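Local coordinates for FrpC operon protein (PDB 5EDF) that is an iron-regulated meningococcal protein of novel fold, known as FrpD, that binds the RTX protein FrpC and may take part in adhesion, at residues Leu60-Val65 with Val98-Ile103; Trp74-Tyr79 with Gln213-Leu218. All blocks are in the same frame, centred on the assembly; numbering follows the deposited sequence.

Contact 1 of 2, residues Leu60-Val65 with Val98-Ile103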
ATOM      1  N   LEU A  60      12.850  -2.396   7.605  1.00 14.86           N
ATOM      2  CA  LEU A  60      11.564  -2.160   6.981  1.00 13.59           C
ATOM      3  C   LEU A  60      10.788  -1.171   7.824  1.00 12.90           C
ATOM      4  O   LEU A  60      11.020  -1.082   9.048  1.00 14.11           O
ATOM      5  CB  LEU A  60      10.745  -3.459   6.795  1.00 18.05           C
ATOM      6  CG  LEU A  60      10.107  -4.068   8.037  1.00 18.22           C
ATOM      7  CD1 LEU A  60       8.762  -3.488   8.374  1.00 19.58           C
ATOM      8  CD2 LEU A  60       9.976  -5.592   7.844  1.00 26.93           C
ATOM      9  N   ILE A  61       9.895  -0.439   7.174  1.00 11.64           N
ATOM     10  CA  ILE A  61       8.923   0.421   7.818  1.00 11.71           C
ATOM     11  C   ILE A  61       7.554  -0.012   7.339  1.00 11.59           C
ATOM     12  O   ILE A  61       7.384  -0.263   6.146  1.00 13.00           O
ATOM     13  CB  ILE A  61       9.106   1.907   7.434  1.00 12.68           C
ATOM     14  CG1 ILE A  61      10.542   2.383   7.724  1.00 17.06           C
ATOM     15  CG2 ILE A  61       8.066   2.781   8.189  1.00 17.77           C
ATOM     16  CD1 ILE A  61      10.813   3.764   7.147  1.00 18.45           C
ATOM     17  N   GLU A  62       6.580  -0.103   8.233  1.00 10.74           N
ATOM     18  CA  GLU A  62       5.210  -0.449   7.886  1.00 11.08           C
ATOM     19  C   GLU A  62       4.340   0.724   8.224  1.00 10.67           C
ATOM     20  O   GLU A  62       3.986   0.931   9.384  1.00 11.42           O
ATOM     21  CB  GLU A  62       4.730  -1.725   8.605  1.00 11.07           C
ATOM     22  CG  GLU A  62       3.345  -2.192   8.170  1.00 12.42           C
ATOM     23  CD  GLU A  62       2.922  -3.477   8.813  1.00 18.92           C
ATOM     24  OE1 GLU A  62       3.414  -3.801   9.925  1.00 20.96           O
ATOM     25  OE2 GLU A  62       2.086  -4.194   8.213  1.00 19.30           O
ATOM     26  N   ILE A  63       4.032   1.565   7.248  1.00  9.68           N
ATOM     27  CA  ILE A  63       3.094   2.668   7.455  1.00 10.48           C
ATOM     28  C   ILE A  63       1.668   2.169   7.321  1.00  9.66           C
ATOM     29  O   ILE A  63       1.435   1.100   6.726  1.00 10.57           O
ATOM     30  CB  ILE A  63       3.363   3.856   6.499  1.00 10.16           C
ATOM     31  CG1 ILE A  63       3.093   3.515   5.034  1.00 10.99           C
ATOM     32  CG2 ILE A  63       4.775   4.408   6.713  1.00 11.75           C
ATOM     33  CD1 ILE A  63       3.006   4.773   4.121  1.00 12.40           C
ATOM     34  N   SER A  64       0.721   2.921   7.853  1.00  9.86           N
ATOM     35  CA  SER A  64      -0.683   2.558   7.783  1.00 10.21           C
ATOM     36  C   SER A  64      -1.446   3.778   7.312  1.00 10.85           C
ATOM     37  O   SER A  64      -1.258   4.872   7.813  1.00 11.76           O
ATOM     38  CB  SER A  64      -1.179   2.030   9.146  1.00 10.46           C
ATOM     39  OG  SER A  64      -0.434   0.926   9.631  1.00 12.05           O
ATOM     40  N   VAL A  65      -2.295   3.580   6.310  1.00 10.96           N
ATOM     41  CA  VAL A  65      -3.115   4.649   5.753  1.00 11.51           C
ATOM     42  C   VAL A  65      -4.596   4.315   5.772  1.00 10.43           C
ATOM     43  O   VAL A  65      -5.008   3.189   5.462  1.00 11.44           O
ATOM     44  CB  VAL A  65      -2.706   5.008   4.327  1.00 12.35           C
ATOM     45  CG1 VAL A  65      -1.278   5.601   4.258  1.00 14.24           C
ATOM     46  CG2 VAL A  65      -2.783   3.779   3.395  1.00 13.97           C
ATOM     47  N   VAL A  98      -8.122   0.475   6.697  1.00 13.94           N
ATOM     48  CA  VAL A  98      -6.773   0.942   6.920  1.00 12.61           C
ATOM     49  C   VAL A  98      -5.840  -0.093   6.302  1.00 12.63           C
ATOM     50  O   VAL A  98      -5.847  -1.273   6.696  1.00 13.93           O
ATOM     51  CB  VAL A  98      -6.481   1.147   8.416  1.00 12.48           C
ATOM     52  CG1 VAL A  98      -5.008   1.487   8.619  1.00 13.46           C
ATOM     53  CG2 VAL A  98      -7.412   2.237   9.036  1.00 14.97           C
ATOM     54  N   ASP A  99      -5.025   0.378   5.357  1.00 11.00           N
ATOM     55  CA  ASP A  99      -4.088  -0.475   4.635  1.00 11.03           C
ATOM     56  C   ASP A  99      -2.671  -0.301   5.182  1.00 11.04           C
ATOM     57  O   ASP A  99      -2.287   0.797   5.602  1.00 12.15           O
ATOM     58  CB  ASP A  99      -4.098  -0.114   3.144  1.00 11.09           C
ATOM     59  CG  ASP A  99      -5.410  -0.364   2.471  1.00 11.69           C
ATOM     60  OD1 ASP A  99      -6.148  -1.281   2.863  1.00 13.88           O
ATOM     61  OD2 ASP A  99      -5.708   0.364   1.477  1.00 12.27           O
ATOM     62  N   ASP A 100      -1.889  -1.373   5.149  1.00 10.05           N
ATOM     63  CA  ASP A 100      -0.485  -1.357   5.535  1.00 10.41           C
ATOM     64  C   ASP A 100       0.393  -1.339   4.318  1.00 10.86           C
ATOM     65  O   ASP A 100       0.145  -2.083   3.356  1.00 11.57           O
ATOM     66  CB  ASP A 100      -0.165  -2.577   6.376  1.00 10.18           C
ATOM     67  CG  ASP A 100      -0.847  -2.527   7.718  1.00 12.59           C
ATOM     68  OD1 ASP A 100      -0.551  -1.612   8.487  1.00 12.59           O
ATOM     69  OD2 ASP A 100      -1.657  -3.439   7.972  1.00 14.84           O
ATOM     70  N   ILE A 101       1.420  -0.516   4.327  1.00 10.25           N
ATOM     71  CA  ILE A 101       2.349  -0.406   3.211  1.00  9.46           C
ATOM     72  C   ILE A 101       3.748  -0.657   3.733  1.00 10.47           C
ATOM     73  O   ILE A 101       4.202   0.039   4.649  1.00 10.90           O
ATOM     74  CB  ILE A 101       2.233   0.976   2.505  1.00 10.39           C
ATOM     75  CG1 ILE A 101       0.803   1.189   1.971  1.00 12.13           C
ATOM     76  CG2 ILE A 101       3.309   1.068   1.412  1.00 11.81           C
ATOM     77  CD1 ILE A 101       0.502   2.606   1.572  1.00 13.82           C
ATOM     78  N   VAL A 102       4.411  -1.686   3.209  1.00 10.00           N
ATOM     79  CA  VAL A 102       5.713  -2.114   3.710  1.00 10.11           C
ATOM     80  C   VAL A 102       6.797  -1.575   2.794  1.00 10.67           C
ATOM     81  O   VAL A 102       6.825  -1.869   1.597  1.00 10.45           O
ATOM     82  CB  VAL A 102       5.778  -3.621   3.883  1.00 10.92           C
ATOM     83  CG1 VAL A 102       7.183  -4.054   4.347  1.00 13.58           C
ATOM     84  CG2 VAL A 102       4.732  -4.109   4.867  1.00 13.80           C
ATOM     85  N   ILE A 103       7.718  -0.822   3.387  1.00 11.29           N
ATOM     86  CA  ILE A 103       8.797  -0.136   2.684  1.00 10.82           C
ATOM     87  C   ILE A 103      10.126  -0.731   3.112  1.00 12.35           C
ATOM     88  O   ILE A 103      10.419  -0.795   4.314  1.00 12.52           O
ATOM     89  CB  ILE A 103       8.794   1.362   2.991  1.00 10.68           C
ATOM     90  CG1 ILE A 103       7.453   1.981   2.661  1.00 12.56           C
ATOM     91  CG2 ILE A 103       9.936   2.077   2.224  1.00 13.86           C
ATOM     92  CD1 ILE A 103       7.251   3.406   3.185  1.00 13.89           C
TER
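I63 lays its CG1 branch across I101, CG1 coming within 3.7 Å of I101 CB. With chi1 at 67° that branch is wedged between the backbone N and the carbonyl carbon of I63, which turns it over the neighbouring strand. Further along the same face V65 CG2 meets I101 CD1 at 3.9 Å, so I101 touches two residues of the strand beside it. Helix 205-224 packs on this face, L218 and F222 against I63 and V215 against I101. D99 shares the face, its carboxylate taken up by Y211 and by the backbone N atoms of F196 and I197.

On the other face, S64 OG donates a hydrogen bond to D100 OD1 at 2.8 Å, meeting that oxygen nearly end-on to its C-O bond. E62, CG anti to its backbone N (chi1 -175°) and extended beyond, sets OE2 over the face of the D100 carboxylate, 3.4 Å from D100 CG, the two carboxylate planes 51° apart. R37 makes a salt bridge to D100 and a weak, long ion pair to E62.

Between the two faces the backbones pair as an antiparallel ladder with I61-I103, I63-I101 and V65-D99 as hydrogen-bonded pairs; I103 N to I61 O measures 2.8 Å. These strands lie inside the large antiparallel sheet, with a mainly aliphatic face under the helix and an opposite one where R37 probably offsets the charge of E62 and D100.

Contact 2 of 2, residues Trp74-Tyr79 with Gln213-Leu218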
ATOM      1  N   TRP A  74     -10.618   8.147  -4.568  1.00 19.40           N
ATOM      2  CA  TRP A  74     -10.239   7.692  -3.237  1.00 19.12           C
ATOM      3  C   TRP A  74      -9.014   8.493  -2.809  1.00 18.78           C
ATOM      4  O   TRP A  74      -8.185   8.871  -3.651  1.00 19.77           O
ATOM      5  CB  TRP A  74      -9.835   6.229  -3.253  1.00 17.75           C
ATOM      6  CG  TRP A  74     -10.923   5.251  -3.616  1.00 18.62           C
ATOM      7  CD1 TRP A  74     -11.217   4.760  -4.853  1.00 20.52           C
ATOM      8  CD2 TRP A  74     -11.809   4.594  -2.704  1.00 17.98           C
ATOM      9  NE1 TRP A  74     -12.249   3.853  -4.770  1.00 21.18           N
ATOM     10  CE2 TRP A  74     -12.639   3.739  -3.467  1.00 19.35           C
ATOM     11  CE3 TRP A  74     -11.991   4.644  -1.321  1.00 20.08           C
ATOM     12  CZ2 TRP A  74     -13.627   2.942  -2.885  1.00 21.63           C
ATOM     13  CZ3 TRP A  74     -12.966   3.862  -0.759  1.00 19.61           C
ATOM     14  CH2 TRP A  74     -13.768   3.011  -1.534  1.00 20.90           C
ATOM     15  N   VAL A  75      -8.875   8.727  -1.506  1.00 17.38           N
ATOM     16  CA  VAL A  75      -7.688   9.378  -0.955  1.00 16.50           C
ATOM     17  C   VAL A  75      -7.145   8.590   0.216  1.00 14.97           C
ATOM     18  O   VAL A  75      -7.876   7.808   0.822  1.00 16.83           O
ATOM     19  CB  VAL A  75      -7.941  10.853  -0.528  1.00 17.76           C
ATOM     20  CG1 VAL A  75      -8.357  11.660  -1.730  1.00 20.36           C
ATOM     21  CG2 VAL A  75      -8.959  10.923   0.602  1.00 19.30           C
ATOM     22  N   LEU A  76      -5.869   8.809   0.515  1.00 14.08           N
ATOM     23  CA  LEU A  76      -5.181   8.193   1.645  1.00 13.88           C
ATOM     24  C   LEU A  76      -4.904   9.234   2.699  1.00 13.92           C
ATOM     25  O   LEU A  76      -4.471  10.352   2.391  1.00 15.88           O
ATOM     26  CB  LEU A  76      -3.844   7.586   1.221  1.00 12.86           C
ATOM     27  CG  LEU A  76      -3.888   6.652   0.027  1.00 14.41           C
ATOM     28  CD1 LEU A  76      -2.467   6.181  -0.308  1.00 15.12           C
ATOM     29  CD2 LEU A  76      -4.891   5.495   0.197  1.00 16.27           C
ATOM     30  N   GLU A  77      -5.075   8.832   3.954  1.00 12.99           N
ATOM     31  CA  GLU A  77      -4.867   9.746   5.080  1.00 13.40           C
ATOM     32  C   GLU A  77      -4.041   9.121   6.179  1.00 12.65           C
ATOM     33  O   GLU A  77      -4.211   7.947   6.471  1.00 12.11           O
ATOM     34  CB  GLU A  77      -6.211  10.164   5.692  1.00 14.11           C
ATOM     35  CG  GLU A  77      -7.091  10.892   4.720  1.00 16.41           C
ATOM     36  CD  GLU A  77      -8.397  11.401   5.293  1.00 20.14           C
ATOM     37  OE1 GLU A  77      -8.828  10.951   6.371  1.00 18.30           O
ATOM     38  OE2 GLU A  77      -9.013  12.272   4.631  1.00 23.77           O
ATOM     39  N   PRO A  78      -3.232   9.937   6.883  1.00 11.32           N
ATOM     40  CA  PRO A  78      -2.676   9.511   8.168  1.00 10.34           C
ATOM     41  C   PRO A  78      -3.750   9.598   9.229  1.00 11.35           C
ATOM     42  O   PRO A  78      -4.847  10.107   8.988  1.00 12.77           O
ATOM     43  CB  PRO A  78      -1.613  10.567   8.424  1.00 12.27           C
ATOM     44  CG  PRO A  78      -2.187  11.807   7.820  1.00 12.26           C
ATOM     45  CD  PRO A  78      -2.929  11.353   6.626  1.00 13.25           C
ATOM     46  N   TYR A  79      -3.417   9.124  10.431  1.00 11.39           N
ATOM     47  CA  TYR A  79      -4.306   9.287  11.571  1.00 12.24           C
ATOM     48  C   TYR A  79      -4.607  10.752  11.814  1.00 12.08           C
ATOM     49  O   TYR A  79      -3.678  11.593  11.911  1.00 13.30           O
ATOM     50  CB  TYR A  79      -3.640   8.661  12.803  1.00 11.56           C
ATOM     51  CG  TYR A  79      -4.400   8.684  14.110  1.00 11.91           C
ATOM     52  CD1 TYR A  79      -4.927   7.517  14.643  1.00 13.76           C
ATOM     53  CD2 TYR A  79      -4.559   9.865  14.833  1.00 12.89           C
ATOM     54  CE1 TYR A  79      -5.583   7.514  15.859  1.00 14.17           C
ATOM     55  CE2 TYR A  79      -5.211   9.873  16.072  1.00 14.23           C
ATOM     56  CZ  TYR A  79      -5.727   8.696  16.580  1.00 14.70           C
ATOM     57  OH  TYR A  79      -6.397   8.639  17.814  1.00 16.59           O
ATOM     58  N   GLN A 213      -0.611   5.710  -7.599  1.00 12.12           N
ATOM     59  CA  GLN A 213      -0.028   7.018  -7.835  1.00 11.70           C
ATOM     60  C   GLN A 213       0.063   7.795  -6.523  1.00 12.65           C
ATOM     61  O   GLN A 213       1.038   8.516  -6.279  1.00 14.38           O
ATOM     62  CB  GLN A 213      -0.850   7.801  -8.874  1.00 14.01           C
ATOM     63  CG  GLN A 213      -0.731   7.247 -10.263  1.00 16.25           C
ATOM     64  CD  GLN A 213      -1.705   7.870 -11.265  1.00 19.31           C
ATOM     65  OE1 GLN A 213      -2.766   8.364 -10.904  1.00 22.18           O
ATOM     66  NE2 GLN A 213      -1.362   7.783 -12.525  1.00 21.88           N
ATOM     67  N   GLN A 214      -0.956   7.681  -5.670  1.00 13.00           N
ATOM     68  CA  GLN A 214      -0.916   8.331  -4.369  1.00 14.27           C
ATOM     69  C   GLN A 214       0.197   7.755  -3.484  1.00 12.74           C
ATOM     70  O   GLN A 214       0.884   8.485  -2.812  1.00 13.07           O
ATOM     71  CB  GLN A 214      -2.276   8.238  -3.683  1.00 14.78           C
ATOM     72  CG  GLN A 214      -3.353   9.035  -4.438  1.00 16.94           C
ATOM     73  CD  GLN A 214      -4.743   8.630  -4.023  1.00 21.26           C
ATOM     74  OE1 GLN A 214      -4.958   8.197  -2.892  1.00 29.13           O
ATOM     75  NE2 GLN A 214      -5.695   8.748  -4.931  1.00 25.90           N
ATOM     76  N   VAL A 215       0.403   6.438  -3.542  1.00 11.64           N
ATOM     77  CA  VAL A 215       1.464   5.785  -2.775  1.00 11.04           C
ATOM     78  C   VAL A 215       2.828   6.268  -3.269  1.00 12.74           C
ATOM     79  O   VAL A 215       3.701   6.563  -2.458  1.00 12.06           O
ATOM     80  CB  VAL A 215       1.359   4.267  -2.843  1.00  9.69           C
ATOM     81  CG1 VAL A 215       2.575   3.633  -2.202  1.00 11.71           C
ATOM     82  CG2 VAL A 215       0.097   3.810  -2.164  1.00 11.47           C
ATOM     83  N   GLU A 216       3.021   6.372  -4.579  1.00 11.70           N
ATOM     84  CA  GLU A 216       4.298   6.822  -5.136  1.00 12.76           C
ATOM     85  C   GLU A 216       4.590   8.244  -4.654  1.00 13.42           C
ATOM     86  O   GLU A 216       5.692   8.536  -4.220  1.00 14.44           O
ATOM     87  CB  GLU A 216       4.232   6.819  -6.661  1.00 14.86           C
ATOM     88  CG  GLU A 216       4.129   5.476  -7.277  1.00 18.85           C
ATOM     89  CD  GLU A 216       4.106   5.525  -8.783  1.00 24.55           C
ATOM     90  OE1 GLU A 216       3.101   5.986  -9.387  1.00 23.62           O
ATOM     91  OE2 GLU A 216       5.112   5.068  -9.353  1.00 24.90           O
ATOM     92  N   GLN A 217       3.602   9.124  -4.708  1.00 13.29           N
ATOM     93  CA  GLN A 217       3.778  10.498  -4.251  1.00 15.78           C
ATOM     94  C   GLN A 217       4.118  10.529  -2.752  1.00 14.79           C
ATOM     95  O   GLN A 217       5.007  11.287  -2.304  1.00 14.12           O
ATOM     96  CB  GLN A 217       2.531  11.323  -4.583  1.00 17.63           C
ATOM     97  CG  GLN A 217       2.569  12.787  -4.181  1.00 25.48           C
ATOM     98  CD  GLN A 217       1.205  13.442  -4.387  1.00 37.24           C
ATOM     99  OE1 GLN A 217       0.212  13.076  -3.738  1.00 40.64           O
ATOM    100  NE2 GLN A 217       1.146  14.387  -5.314  1.00 39.08           N
ATOM    101  N   LEU A 218       3.425   9.692  -1.987  1.00 12.88           N
ATOM    102  CA  LEU A 218       3.615   9.635  -0.538  1.00 12.60           C
ATOM    103  C   LEU A 218       5.042   9.193  -0.181  1.00 13.38           C
ATOM    104  O   LEU A 218       5.752   9.829   0.597  1.00 13.46           O
ATOM    105  CB  LEU A 218       2.552   8.716   0.077  1.00 13.26           C
ATOM    106  CG  LEU A 218       2.571   8.563   1.586  1.00 13.61           C
ATOM    107  CD1 LEU A 218       2.395   9.919   2.284  1.00 14.72           C
ATOM    108  CD2 LEU A 218       1.486   7.585   1.982  1.00 15.44           C
TER
HETATM  109  O   HOH W   1      -4.123  10.482  -1.205  1.00 22.60           O
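Strand 74-77 and helix 213-218 run roughly the same way, 31° apart with axes 9.3 Å from each other at closest approach, so side chains have to bridge the gap. Q214 makes the polar bridge. Its CG lies anti to the carbonyl carbon (chi1 -66°), and the chain stretches out beyond it to place the amide against the strand backbone. NE2 donates to W74 O at 2.8 Å; the bond is bent, with an N-H...O angle of 145°, and the donor is tilted from the carbonyl plane. The other end of the amide, OE1, accepts a hydrogen bond from a water at 3.0 Å, and that water in turn accepts L76 N-H. One glutamine thereby serves two polar backbone groups of the strand, directly at W74 O and through water at L76 N, which also ties down the rotation of its amide.

Strand 73-77 is an outermost strand of the nine-stranded antiparallel sheet, hydrogen-bonded on its inner side to strand 61-70, and helix 205-224 lies over one face of that sheet. Q214 thus reaches from the helix to a sheet edge.

L76 points toward the helix and slants across the Q214 side chain, its CG 3.5 Å from Q214 OE1. L76 CD1 reaches further, to 4.0 Å from V215 CG2 and as near to Q214 CB, so the leucine fits against the aliphatic parts of both residues. The indole of W74 leads away from this segment, but its NE1 is hydrogen-bonded to E207, about two turns earlier on the same helix, and its ring meets F196 edge-to-face.

How the contacts relate
Contact 1 and contact 2, centred 11 Å apart, meet through one apolar layer between sheet and helix 205-224. I63 CD1 touches L218 CD2 at 3.8 Å and I101 CD1 touches V215 CG2 at 3.9 Å, so V215 packs on I101 of contact 1 as well as on L76 of contact 2. Strand 61-70 joins the two within the sheet, paired with strand 98-105 on one side and with strand 73-77 on the other; V65 CB lies 3.9 Å from E77 O. The late helix closes over strands that come much earlier in the sequence. The azide pocket is lined by L110, S111, M114 and I162, none of which belongs to either contact.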